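Local coordinates for bifunctional protein PutA (Bdellovibrio bacteriovorus, PDB 5UR2) that probably oxidises proline to glutamate in two steps, pairing a flavin-dependent proline dehydrogenase with an NAD-dependent L-glutamate gamma-semialdehyde dehydrogenase in one chain, at residues B[205-210]-B[586-591]. Sequence-based numbering, arbitrary orientation.
Sequences QIKDAA and PWAEAD
Ala209 meets Trp587, and Lys207 reaches Ala588, in a small apolar and water-bridged contact between the two enzyme modules of the chain. Residues 205-210 belong to the loop between strand 194-197 of the proline dehydrogenase barrel and helix 211-232; Pro586 is the N-cap residue of helix 587-611, and residues 587-591 begin that helix, in the aldehyde dehydrogenase part. The backbones stay well apart, with the CA atoms of Ala209 and Trp587 8.0 Å from each other, and side chains span the interval. Ala209 CB approaches the six-membered ring of Trp587 obliquely, 3.7 Å from CE3. In Trp587, CG lies anti to the backbone carbonyl carbon (chi1 -71°), and with chi2 at 23° the CE3 side of the six-membered ring lies nearest Ala209, while NE1 is hydrogen-bonded to the carbonyl oxygen of Glu813. Phe473 and the side chains of Met482, Leu483 and Leu486 also pack against the tryptophan. Lys207, bent at chi2 (64°) and extended beyond it, brings NZ to 4.1 Å from Ala588 CB. One water accepts hydrogen bonds from Lys207 NZ at 3.1 Å and from the backbone N of Ala588 at 2.8 Å. Its oxygen serves both donors and so probably eases the ammonium group's approach to the partly positive helix N-terminus. With no direct hydrogen bond or salt bridge between them, the segments meet through the methyl-indole contact, the lysine end beside the Ala588 methyl, and this shared water.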
loop_
_atom_site.group_PDB
_atom_site.type_symbol
_atom_site.label_atom_id
_atom_site.label_comp_id
_atom_site.label_asym_id
_atom_site.label_seq_id
_atom_site.Cartn_x
_atom_site.Cartn_y
_atom_site.Cartn_z
ATOM N N GLN B 205 -28.190 7.115 34.993
ATOM C CA GLN B 205 -26.789 6.769 35.223
ATOM C C GLN B 205 -26.592 5.299 35.589
ATOM O O GLN B 205 -25.818 4.958 36.490
ATOM C CB GLN B 205 -26.179 7.671 36.294
ATOM C CG GLN B 205 -26.299 9.165 35.984
ATOM C CD GLN B 205 -25.668 9.570 34.647
ATOM O OE1 GLN B 205 -24.509 9.256 34.355
ATOM N NE2 GLN B 205 -26.431 10.291 33.841
ATOM N N ILE B 206 -27.262 4.393 34.884
ATOM C CA ILE B 206 -27.008 2.974 35.113
ATOM C C ILE B 206 -25.564 2.650 34.764
ATOM O O ILE B 206 -25.063 3.026 33.698
ATOM C CB ILE B 206 -27.993 2.118 34.310
ATOM C CG1 ILE B 206 -29.410 2.333 34.850
ATOM C CG2 ILE B 206 -27.578 0.651 34.358
ATOM C CD1 ILE B 206 -30.487 1.710 33.973
ATOM N N LYS B 207 -24.889 1.929 35.653
ATOM C CA LYS B 207 -23.481 1.612 35.454
ATOM C C LYS B 207 -23.252 0.183 35.918
ATOM O O LYS B 207 -23.287 -0.101 37.120
ATOM C CB LYS B 207 -22.590 2.598 36.213
ATOM C CG LYS B 207 -21.114 2.314 36.099
ATOM C CD LYS B 207 -20.596 2.455 34.657
ATOM C CE LYS B 207 -19.075 2.278 34.648
ATOM N NZ LYS B 207 -18.475 2.408 33.319
ATOM N N ASP B 208 -23.003 -0.707 34.966
ATOM C CA ASP B 208 -22.940 -2.132 35.273
ATOM C C ASP B 208 -21.785 -2.465 36.205
ATOM O O ASP B 208 -21.921 -3.337 37.071
ATOM C CB ASP B 208 -22.777 -2.937 33.979
ATOM C CG ASP B 208 -21.715 -2.356 33.051
ATOM O OD1 ASP B 208 -20.836 -1.585 33.514
ATOM O OD2 ASP B 208 -21.732 -2.709 31.851
ATOM N N ALA B 209 -20.655 -1.764 36.066
ATOM C CA ALA B 209 -19.521 -2.026 36.939
ATOM C C ALA B 209 -19.887 -1.760 38.390
ATOM O O ALA B 209 -19.376 -2.426 39.299
ATOM C CB ALA B 209 -18.313 -1.188 36.502
ATOM N N ALA B 210 -20.806 -0.831 38.619
ATOM C CA ALA B 210 -21.388 -0.615 39.941
ATOM C C ALA B 210 -22.764 -1.274 40.008
ATOM O O ALA B 210 -23.794 -0.625 40.202
ATOM C CB ALA B 210 -21.466 0.871 40.253
ATOM N N PRO B 586 -10.685 5.721 34.900
ATOM C CA PRO B 586 -11.833 4.900 35.319
ATOM C C PRO B 586 -11.765 3.507 34.708
ATOM O O PRO B 586 -11.127 3.295 33.672
ATOM C CB PRO B 586 -13.043 5.676 34.785
ATOM C CG PRO B 586 -12.551 7.100 34.650
ATOM C CD PRO B 586 -11.101 6.989 34.270
ATOM N N TRP B 587 -12.442 2.553 35.368
ATOM C CA TRP B 587 -12.387 1.137 34.986
ATOM C C TRP B 587 -12.471 0.896 33.477
ATOM O O TRP B 587 -11.617 0.216 32.896
ATOM C CB TRP B 587 -13.508 0.335 35.666
ATOM C CG TRP B 587 -13.399 0.097 37.154
ATOM C CD1 TRP B 587 -12.699 0.834 38.068
ATOM C CD2 TRP B 587 -14.030 -0.963 37.890
ATOM N NE1 TRP B 587 -12.857 0.294 39.324
ATOM C CE2 TRP B 587 -13.673 -0.806 39.239
ATOM C CE3 TRP B 587 -14.857 -2.032 37.532
ATOM C CZ2 TRP B 587 -14.115 -1.679 40.236
ATOM C CZ3 TRP B 587 -15.308 -2.886 38.525
ATOM C CH2 TRP B 587 -14.929 -2.710 39.856
ATOM N N ALA B 588 -13.531 1.397 32.842
ATOM C CA ALA B 588 -13.760 1.105 31.427
ATOM C C ALA B 588 -12.745 1.817 30.537
ATOM O O ALA B 588 -12.375 1.292 29.481
ATOM C CB ALA B 588 -15.190 1.487 31.029
ATOM N N GLU B 589 -12.299 3.012 30.939
ATOM C CA GLU B 589 -11.236 3.705 30.209
ATOM C C GLU B 589 -9.926 2.925 30.250
ATOM O O GLU B 589 -9.274 2.729 29.221
ATOM C CB GLU B 589 -11.052 5.104 30.789
ATOM C CG GLU B 589 -12.307 5.920 30.675
ATOM C CD GLU B 589 -12.562 6.298 29.240
ATOM O OE1 GLU B 589 -11.716 7.018 28.655
ATOM O OE2 GLU B 589 -13.556 5.799 28.675
ATOM N N ALA B 590 -9.540 2.448 31.437
ATOM C CA ALA B 590 -8.332 1.642 31.555
ATOM C C ALA B 590 -8.453 0.343 30.753
ATOM O O ALA B 590 -7.482 -0.094 30.126
ATOM C CB ALA B 590 -8.047 1.343 33.026
ATOM N N ASP B 591 -9.626 -0.308 30.791
ATOM C CA ASP B 591 -9.837 -1.533 30.010
ATOM C C ASP B 591 -9.686 -1.272 28.515
ATOM O O ASP B 591 -9.046 -2.051 27.797
ATOM C CB ASP B 591 -11.220 -2.126 30.298
ATOM C CG ASP B 591 -11.511 -3.375 29.465
ATOM O OD1 ASP B 591 -10.631 -4.251 29.334
ATOM O OD2 ASP B 591 -12.620 -3.464 28.920
HETATM O O HOH W 1 -15.499 2.969 34.101
#